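Long-range contacts in allantoicase (Saccharomyces cerevisiae, PDB 1O59), which catalyses the hydrolysis of allantoate to (S)-ureidoglycolate and urea, letting yeast use purines as a secondary nitrogen source: residues 64-68 with 79-83; 111-117 with 186-190; 251-257 with 340-344. All coordinates share one frame; numbering follows the deposited sequence.

Interaction 1: residues 64-68 with 79-83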
loop_
_atom_site.group_PDB
_atom_site.type_symbol
_atom_site.label_atom_id
_atom_site.label_comp_id
_atom_site.label_asym_id
_atom_site.label_seq_id
_atom_site.Cartn_x
_atom_site.Cartn_y
_atom_site.Cartn_z
ATOM N N THR A 64 -2.522 10.324 -1.881
ATOM C CA THR A 64 -1.742 11.538 -2.061
ATOM C C THR A 64 -1.060 11.936 -0.761
ATOM O O THR A 64 -1.470 11.537 0.332
ATOM C CB THR A 64 -2.679 12.671 -2.462
ATOM O OG1 THR A 64 -3.825 12.644 -1.606
ATOM C CG2 THR A 64 -3.307 12.431 -3.813
ATOM N N ALA A 65 -0.016 12.732 -0.875
ATOM C CA ALA A 65 0.565 13.348 0.306
ATOM C C ALA A 65 -0.304 14.543 0.588
ATOM O O ALA A 65 -0.861 15.113 -0.353
ATOM C CB ALA A 65 2.028 13.761 0.077
ATOM N N PRO A 66 -0.435 14.922 1.854
ATOM C CA PRO A 66 -1.305 16.025 2.223
ATOM C C PRO A 66 -0.738 17.380 1.797
ATOM O O PRO A 66 0.486 17.549 1.690
ATOM C CB PRO A 66 -1.408 15.921 3.745
ATOM C CG PRO A 66 -0.454 14.877 4.177
ATOM C CD PRO A 66 0.261 14.345 3.018
ATOM N N ILE A 67 -1.656 18.314 1.534
ATOM C CA ILE A 67 -1.332 19.655 1.015
ATOM C C ILE A 67 -2.010 20.745 1.836
ATOM O O ILE A 67 -2.966 20.475 2.564
ATOM C CB ILE A 67 -1.750 19.795 -0.473
ATOM C CG1 ILE A 67 -3.223 19.412 -0.662
ATOM C CG2 ILE A 67 -0.871 18.943 -1.361
ATOM C CD1 ILE A 67 -3.821 19.899 -1.966
ATOM N N ARG A 68 -1.530 21.984 1.703
ATOM C CA ARG A 68 -2.093 23.060 2.504
ATOM C C ARG A 68 -3.429 23.580 1.958
ATOM O O ARG A 68 -4.462 23.466 2.648
ATOM C CB ARG A 68 -1.090 24.182 2.794
ATOM C CG ARG A 68 -1.406 24.997 4.102
ATOM C CD ARG A 68 -2.427 24.306 5.065
ATOM N NE ARG A 68 -2.815 25.031 6.286
ATOM C CZ ARG A 68 -3.923 25.790 6.439
ATOM N NH1 ARG A 68 -4.172 26.355 7.628
ATOM N NH2 ARG A 68 -4.779 26.003 5.428
ATOM N N TRP A 79 -11.124 24.343 4.456
ATOM C CA TRP A 79 -10.495 23.100 3.967
ATOM C C TRP A 79 -9.280 22.714 4.816
ATOM O O TRP A 79 -8.468 23.558 5.227
ATOM C CB TRP A 79 -10.075 23.224 2.494
ATOM C CG TRP A 79 -9.039 22.176 1.994
ATOM C CD1 TRP A 79 -7.657 22.349 1.832
ATOM C CD2 TRP A 79 -9.310 20.830 1.571
ATOM N NE1 TRP A 79 -7.078 21.197 1.351
ATOM C CE2 TRP A 79 -8.060 20.246 1.175
ATOM C CE3 TRP A 79 -10.480 20.043 1.495
ATOM C CZ2 TRP A 79 -7.964 18.912 0.707
ATOM C CZ3 TRP A 79 -10.383 18.726 1.046
ATOM C CH2 TRP A 79 -9.136 18.172 0.652
ATOM N N TYR A 80 -9.180 21.416 5.079
ATOM C CA TYR A 80 -7.971 20.804 5.626
ATOM C C TYR A 80 -7.875 19.417 5.016
ATOM O O TYR A 80 -8.891 18.700 4.909
ATOM C CB TYR A 80 -8.113 20.674 7.116
ATOM C CG TYR A 80 -7.210 21.507 7.985
ATOM C CD1 TYR A 80 -7.734 22.560 8.759
ATOM C CD2 TYR A 80 -5.842 21.186 8.126
ATOM C CE1 TYR A 80 -6.901 23.292 9.639
ATOM C CE2 TYR A 80 -5.007 21.915 8.978
ATOM C CZ TYR A 80 -5.538 22.963 9.736
ATOM O OH TYR A 80 -4.721 23.676 10.593
ATOM N N ASP A 81 -6.665 19.037 4.624
ATOM C CA ASP A 81 -6.445 17.772 3.955
ATOM C C ASP A 81 -6.203 16.739 5.029
ATOM O O ASP A 81 -5.057 16.395 5.373
ATOM C CB ASP A 81 -5.270 17.887 3.006
ATOM C CG ASP A 81 -5.143 16.696 2.087
ATOM O OD1 ASP A 81 -5.827 15.653 2.302
ATOM O OD2 ASP A 81 -4.366 16.730 1.112
ATOM N N GLY A 82 -7.310 16.278 5.591
ATOM C CA GLY A 82 -7.255 15.479 6.793
ATOM C C GLY A 82 -8.558 15.243 7.488
ATOM O O GLY A 82 -9.622 15.691 7.052
ATOM N N TRP A 83 -8.465 14.524 8.582
ATOM C CA TRP A 83 -9.589 14.299 9.470
ATOM C C TRP A 83 -9.442 15.246 10.648
ATOM O O TRP A 83 -8.387 15.260 11.289
ATOM C CB TRP A 83 -9.556 12.863 9.973
ATOM C CG TRP A 83 -10.618 12.523 10.962
ATOM C CD1 TRP A 83 -11.915 12.906 10.920
ATOM C CD2 TRP A 83 -10.470 11.722 12.120
ATOM N NE1 TRP A 83 -12.600 12.391 11.984
ATOM C CE2 TRP A 83 -11.736 11.645 12.742
ATOM C CE3 TRP A 83 -9.386 11.034 12.707
ATOM C CZ2 TRP A 83 -11.966 10.899 13.937
ATOM C CZ3 TRP A 83 -9.608 10.287 13.896
ATOM C CH2 TRP A 83 -10.890 10.237 14.495
HETATM O O HOH W 1 -4.319 20.657 5.007
#
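Asp81, the centre of an inverse gamma turn in residues 79-83, which lead into strand 83-84, reaches with its carboxylate to residues 64-68 of the same long loop, within the first allantoicase repeat. The backbone N of Ile67 donates to Asp81 OD2 over 3.2 Å, meeting that oxygen on its anti side, 32° out of the carboxylate plane. With CG swung away from its own backbone N (chi1 -169°), the carboxylate reaches across, and OD2 also rests 3.4 Å from Ile67 CG1. A water closes the bridge one step further on, donating to Ile67 O at 2.8 Å and accepting from Asp81 N at 2.9 Å. Toward the surface, the guanidinium of Arg68 lies over the face of the Tyr80 ring, its CZ 5.0 Å from the centroid with the planes 34° apart, a cation-pi contact; the Tyr80 hydroxyl itself bonds to Phe116 O. Arg68 O sits at the edge of the Trp79 indole, 3.5 Å from CD1. With Asp81 replaced by an alanine, Ile67 N would probably be left without this acceptor and Arg189 without its salt-bridge mate. Because OD1 pairs with Arg189 while OD2 takes the amide, one carboxylate probably has its charge balanced and its rotation fixed.

Interaction 2: residues 111-117 with 186-190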
loop_
_atom_site.group_PDB
_atom_site.type_symbol
_atom_site.label_atom_id
_atom_site.label_comp_id
_atom_site.label_asym_id
_atom_site.label_seq_id
_atom_site.Cartn_x
_atom_site.Cartn_y
_atom_site.Cartn_z
ATOM N N GLU A 111 1.822 4.425 9.804
ATOM C CA GLU A 111 2.158 5.845 9.820
ATOM C C GLU A 111 0.971 6.702 10.261
ATOM O O GLU A 111 -0.173 6.550 9.759
ATOM C CB GLU A 111 2.625 6.357 8.440
ATOM C CG GLU A 111 2.856 7.889 8.436
ATOM C CD GLU A 111 3.298 8.497 7.090
ATOM O OE1 GLU A 111 3.734 7.755 6.171
ATOM O OE2 GLU A 111 3.222 9.747 6.959
ATOM N N ILE A 112 1.270 7.629 11.153
ATOM C CA ILE A 112 0.368 8.713 11.480
ATOM C C ILE A 112 1.043 10.032 11.109
ATOM O O ILE A 112 2.113 10.378 11.640
ATOM C CB ILE A 112 -0.009 8.672 12.984
ATOM C CG1 ILE A 112 -0.964 7.480 13.280
ATOM C CG2 ILE A 112 -0.614 10.004 13.457
ATOM C CD1 ILE A 112 -2.393 7.688 12.780
ATOM N N ASP A 113 0.416 10.734 10.160
ATOM C CA ASP A 113 0.862 12.061 9.721
ATOM C C ASP A 113 -0.103 13.169 10.209
ATOM O O ASP A 113 -1.263 13.256 9.772
ATOM C CB ASP A 113 0.979 12.073 8.184
ATOM C CG ASP A 113 1.757 13.302 7.629
ATOM O OD1 ASP A 113 2.185 14.228 8.406
ATOM O OD2 ASP A 113 1.972 13.406 6.392
ATOM N N THR A 114 0.379 14.021 11.096
ATOM C CA THR A 114 -0.392 15.175 11.570
ATOM C C THR A 114 -0.110 16.437 10.758
ATOM O O THR A 114 -0.328 17.531 11.246
ATOM C CB THR A 114 -0.079 15.452 13.077
ATOM O OG1 THR A 114 1.331 15.588 13.283
ATOM C CG2 THR A 114 -0.451 14.277 13.956
ATOM N N ALA A 115 0.375 16.291 9.526
ATOM C CA ALA A 115 0.722 17.431 8.650
ATOM C C ALA A 115 -0.248 18.601 8.680
ATOM O O ALA A 115 -1.463 18.439 8.456
ATOM C CB ALA A 115 0.887 16.961 7.209
ATOM N N PHE A 116 0.310 19.782 8.943
ATOM C CA PHE A 116 -0.423 21.062 8.982
ATOM C C PHE A 116 -1.360 21.243 10.182
ATOM O O PHE A 116 -2.004 22.293 10.304
ATOM C CB PHE A 116 -1.182 21.337 7.665
ATOM C CG PHE A 116 -0.328 21.222 6.440
ATOM C CD1 PHE A 116 0.692 22.114 6.215
ATOM C CD2 PHE A 116 -0.528 20.192 5.530
ATOM C CE1 PHE A 116 1.495 21.985 5.090
ATOM C CE2 PHE A 116 0.261 20.051 4.410
ATOM C CZ PHE A 116 1.266 20.945 4.183
ATOM N N PHE A 117 -1.465 20.232 11.050
ATOM C CA PHE A 117 -2.130 20.413 12.340
ATOM C C PHE A 117 -1.014 20.772 13.306
ATOM O O PHE A 117 -0.299 19.905 13.785
ATOM C CB PHE A 117 -2.908 19.172 12.749
ATOM C CG PHE A 117 -3.988 18.812 11.787
ATOM C CD1 PHE A 117 -5.155 19.579 11.721
ATOM C CD2 PHE A 117 -3.837 17.740 10.917
ATOM C CE1 PHE A 117 -6.170 19.267 10.837
ATOM C CE2 PHE A 117 -4.859 17.417 10.014
ATOM C CZ PHE A 117 -6.034 18.185 9.984
ATOM N N GLY A 186 -6.769 16.804 14.923
ATOM C CA GLY A 186 -6.599 16.556 13.502
ATOM C C GLY A 186 -5.510 15.548 13.205
ATOM O O GLY A 186 -4.477 15.469 13.907
ATOM N N ILE A 187 -5.766 14.771 12.163
ATOM C CA ILE A 187 -4.784 13.890 11.578
ATOM C C ILE A 187 -4.925 13.961 10.048
ATOM O O ILE A 187 -6.014 13.777 9.506
ATOM C CB ILE A 187 -4.987 12.433 12.060
ATOM C CG1 ILE A 187 -4.761 12.306 13.588
ATOM C CG2 ILE A 187 -4.039 11.476 11.302
ATOM C CD1 ILE A 187 -5.220 10.957 14.157
ATOM N N ALA A 188 -3.797 14.158 9.373
ATOM C CA ALA A 188 -3.755 14.249 7.918
ATOM C C ALA A 188 -3.874 12.862 7.270
ATOM O O ALA A 188 -4.809 12.625 6.482
ATOM C CB ALA A 188 -2.471 14.964 7.477
ATOM N N ARG A 189 -2.968 11.945 7.633
ATOM C CA ARG A 189 -2.935 10.613 7.022
ATOM C C ARG A 189 -2.760 9.505 8.004
ATOM O O ARG A 189 -2.045 9.660 9.021
ATOM C CB ARG A 189 -1.815 10.480 5.988
ATOM C CG ARG A 189 -2.023 11.292 4.702
ATOM C CD ARG A 189 -3.230 10.892 3.891
ATOM N NE ARG A 189 -3.316 11.695 2.654
ATOM C CZ ARG A 189 -3.858 12.907 2.564
ATOM N NH1 ARG A 189 -4.440 13.492 3.601
ATOM N NH2 ARG A 189 -3.862 13.521 1.398
ATOM N N PHE A 190 -3.364 8.363 7.676
ATOM C CA PHE A 190 -3.163 7.124 8.460
ATOM C C PHE A 190 -2.885 5.929 7.557
ATOM O O PHE A 190 -3.751 5.514 6.794
ATOM C CB PHE A 190 -4.382 6.866 9.345
ATOM C CG PHE A 190 -4.341 5.562 10.135
ATOM C CD1 PHE A 190 -3.144 5.081 10.717
ATOM C CD2 PHE A 190 -5.520 4.839 10.339
ATOM C CE1 PHE A 190 -3.127 3.894 11.452
ATOM C CE2 PHE A 190 -5.510 3.670 11.098
ATOM C CZ PHE A 190 -4.309 3.197 11.652
#
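A classic beta bulge joins the end of strand 105-113 to strand 186-196: Ala188 and Arg189 both face Asp113, and both of their amides converge on its carbonyl. Asp113 O takes Arg189 N at 3.0 Å, in the carbonyl plane on a lone pair, and Ala188 N at 2.7 Å, nearly along the C=O axis but with a bent N-H. In return Asp113 N gives an almost straight bond, 175°, to Arg189 O. The Asp113 side chain serves its own segment, where the chain leaves the strand: OD1 accepts from Ala115 N in an Asx turn, met from above the carboxylate plane. This leads into the type II turn closed by Phe117 N to Thr114 O. Arg189 NH1 donates to Ala188 O, which lies in the guanidinium plane although the donor stands above the carbonyl plane, and also pairs with Asp81; NE goes to Thr64 O. Thr114 OG1 is engaged by Gly156 and Gln159, and Glu111 by Arg160. On the face of the sheet away from Asp113 and Arg189, Ile112 CD1 presses within 3.4 Å of Phe190 CD1. At the turn's end, chi1 of -61° sets the Phe117 ring flat against Gly186, where a side chain would clash: in a CH-pi contact, Gly186 CA stands 3.6 Å from the ring centroid, 4° off the normal.

Interaction 3: residues 251-257 with 340-344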
loop_
_atom_site.group_PDB
_atom_site.type_symbol
_atom_site.label_atom_id
_atom_site.label_comp_id
_atom_site.label_asym_id
_atom_site.label_seq_id
_atom_site.Cartn_x
_atom_site.Cartn_y
_atom_site.Cartn_z
ATOM N N SER A 251 15.450 9.561 -18.710
ATOM C CA SER A 251 16.880 9.272 -18.639
ATOM C C SER A 251 17.599 9.514 -19.971
ATOM O O SER A 251 16.977 9.545 -21.021
ATOM C CB SER A 251 17.079 7.813 -18.278
ATOM O OG SER A 251 16.934 6.990 -19.429
ATOM N N ARG A 252 18.922 9.643 -19.924
ATOM C CA ARG A 252 19.685 10.000 -21.118
ATOM C C ARG A 252 20.860 9.110 -21.414
ATOM O O ARG A 252 21.334 9.090 -22.547
ATOM C CB ARG A 252 20.201 11.425 -21.004
ATOM C CG ARG A 252 19.120 12.468 -20.865
ATOM C CD ARG A 252 18.132 12.531 -22.022
ATOM N NE ARG A 252 17.299 13.722 -21.937
ATOM C CZ ARG A 252 16.200 13.943 -22.658
ATOM N NH1 ARG A 252 15.750 13.044 -23.523
ATOM N NH2 ARG A 252 15.550 15.087 -22.507
ATOM N N GLN A 253 21.348 8.404 -20.391
ATOM C CA GLN A 253 22.518 7.558 -20.530
ATOM C C GLN A 253 22.150 6.392 -21.444
ATOM O O GLN A 253 21.117 5.755 -21.254
ATOM C CB GLN A 253 23.031 7.022 -19.172
ATOM C CG GLN A 253 22.887 7.983 -17.965
ATOM C CD GLN A 253 21.571 7.763 -17.161
ATOM O OE1 GLN A 253 20.469 8.204 -17.576
ATOM N NE2 GLN A 253 21.696 7.084 -16.004
ATOM N N PRO A 254 22.986 6.135 -22.443
ATOM C CA PRO A 254 22.815 4.974 -23.315
ATOM C C PRO A 254 22.791 3.691 -22.510
ATOM O O PRO A 254 23.579 3.533 -21.580
ATOM C CB PRO A 254 24.072 5.000 -24.194
ATOM C CG PRO A 254 24.567 6.389 -24.131
ATOM C CD PRO A 254 24.165 6.939 -22.804
ATOM N N GLY A 255 21.883 2.788 -22.857
ATOM C CA GLY A 255 21.748 1.513 -22.142
ATOM C C GLY A 255 21.050 1.600 -20.795
ATOM O O GLY A 255 20.949 0.605 -20.077
ATOM N N HIS A 256 20.547 2.783 -20.458
ATOM C CA HIS A 256 19.753 2.956 -19.254
ATOM C C HIS A 256 18.509 2.052 -19.271
ATOM O O HIS A 256 17.848 1.886 -20.312
ATOM C CB HIS A 256 19.312 4.418 -19.084
ATOM C CG HIS A 256 18.592 4.673 -17.801
ATOM N ND1 HIS A 256 19.230 5.103 -16.659
ATOM C CD2 HIS A 256 17.287 4.530 -17.473
ATOM C CE1 HIS A 256 18.346 5.216 -15.681
ATOM N NE2 HIS A 256 17.158 4.870 -16.149
ATOM N N THR A 257 18.237 1.450 -18.109
ATOM C CA THR A 257 16.932 0.870 -17.835
ATOM C C THR A 257 16.427 1.242 -16.453
ATOM O O THR A 257 17.160 1.688 -15.579
ATOM C CB THR A 257 16.965 -0.662 -17.899
ATOM O OG1 THR A 257 17.807 -1.168 -16.860
ATOM C CG2 THR A 257 17.593 -1.165 -19.184
ATOM N N THR A 340 11.471 -4.816 -16.280
ATOM C CA THR A 340 12.503 -3.907 -16.718
ATOM C C THR A 340 11.849 -3.100 -17.807
ATOM O O THR A 340 11.200 -3.675 -18.703
ATOM C CB THR A 340 13.730 -4.669 -17.260
ATOM O OG1 THR A 340 14.350 -5.483 -16.228
ATOM C CG2 THR A 340 14.842 -3.706 -17.690
ATOM N N ILE A 341 11.946 -1.776 -17.685
ATOM C CA ILE A 341 11.396 -0.849 -18.685
ATOM C C ILE A 341 12.572 -0.114 -19.314
ATOM O O ILE A 341 13.569 0.189 -18.625
ATOM C CB ILE A 341 10.336 0.119 -18.087
ATOM C CG1 ILE A 341 10.914 1.077 -17.030
ATOM C CG2 ILE A 341 9.173 -0.672 -17.477
ATOM C CD1 ILE A 341 9.866 2.003 -16.418
ATOM N N ILE A 342 12.486 0.108 -20.621
ATOM C CA ILE A 342 13.640 0.530 -21.380
ATOM C C ILE A 342 13.254 1.710 -22.239
ATOM O O ILE A 342 12.274 1.632 -22.962
ATOM C CB ILE A 342 14.149 -0.615 -22.256
ATOM C CG1 ILE A 342 14.664 -1.746 -21.393
ATOM C CG2 ILE A 342 15.273 -0.164 -23.137
ATOM C CD1 ILE A 342 14.446 -3.088 -22.019
ATOM N N PRO A 343 14.030 2.794 -22.183
ATOM C CA PRO A 343 15.022 3.075 -21.128
ATOM C C PRO A 343 14.418 3.564 -19.781
ATOM O O PRO A 343 15.088 3.583 -18.752
ATOM C CB PRO A 343 15.853 4.191 -21.760
ATOM C CG PRO A 343 14.836 4.957 -22.591
ATOM C CD PRO A 343 13.834 3.946 -23.090
ATOM N N ASP A 344 13.145 3.942 -19.822
ATOM C CA ASP A 344 12.413 4.542 -18.709
ATOM C C ASP A 344 10.948 4.656 -19.157
ATOM O O ASP A 344 10.576 4.214 -20.268
ATOM C CB ASP A 344 12.983 5.931 -18.364
ATOM C CG ASP A 344 13.221 6.821 -19.599
ATOM O OD1 ASP A 344 12.243 7.165 -20.290
ATOM O OD2 ASP A 344 14.354 7.281 -19.919
HETATM O O HOH W 2 14.650 8.786 -22.123
#
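The backbone of 251-257 makes a type II turn from Gln253 to His256, closed by His256 N to Gln253 O, and then runs past the end of strand 336-342, where a cis peptide bond precedes Pro343. Within the second allantoicase repeat, this loop leads into strand 258-263, the neighbour of strand 336-342 in a five-stranded antiparallel sheet, and Ile341 pairs with Asp258 through backbone hydrogen bonds. Gly255 occupies the positive-phi position of the turn (phi 76°), which favours glycine. The CA atoms come nearest at Thr257 and Pro343, and just there Pro343 CA approaches His256 O at 3.2 Å in a CA-H...O contact.

Among the side chains, Thr257 does the apolar work. Its CG2 lies alongside Ile342, 3.7 Å from CG1 and pointing the same way, while its CB meets Thr340 CG2 at 3.7 Å. The CG2 methyl comes to face the strand because OG1 takes the place between the backbone N and the carbonyl carbon (chi1 65°), leaving CG2 beside the N. Against the His256 ring, Ser251 CB sits over the centre of one face, 3.4 Å above the plane; the ring's NE2 makes a weak hydrogen bond to Asp258.

The polar end of the contact gathers on one oxygen. Asp344 OD2 accepts Ser251 OG at 2.6 Å on its anti lone pair and Ser251 N from above the carboxylate plane. A water donates to this same oxygen and to Ser251 O, so three donors would probably steady the negative charge. Ser251 thus grips the carboxylate through backbone and hydroxyl together, its N standing 2.8 Å from Asp344 OD2.

In the fold
Interactions 1 and 2 form one continuous region of the first allantoicase repeat, their centres 8 Å apart. A salt bridge from Asp81 OD1 to Arg189 NH1 (2.9 Å) joins the loop to the bulge, and a probable hydrogen bond from Trp83 N to Ile187 O (2.7 Å) carries the join into the strands. The Tyr80 and Phe117 rings stack between them, and Phe116 packs on Ile67. Interaction 3 belongs to the second repeat, its centre 35 Å from that of interaction 1 and 37 Å from that of interaction 2. Its nearest atoms are about 21 Å from interaction 1 and about 24 Å from interaction 2, so it touches neither.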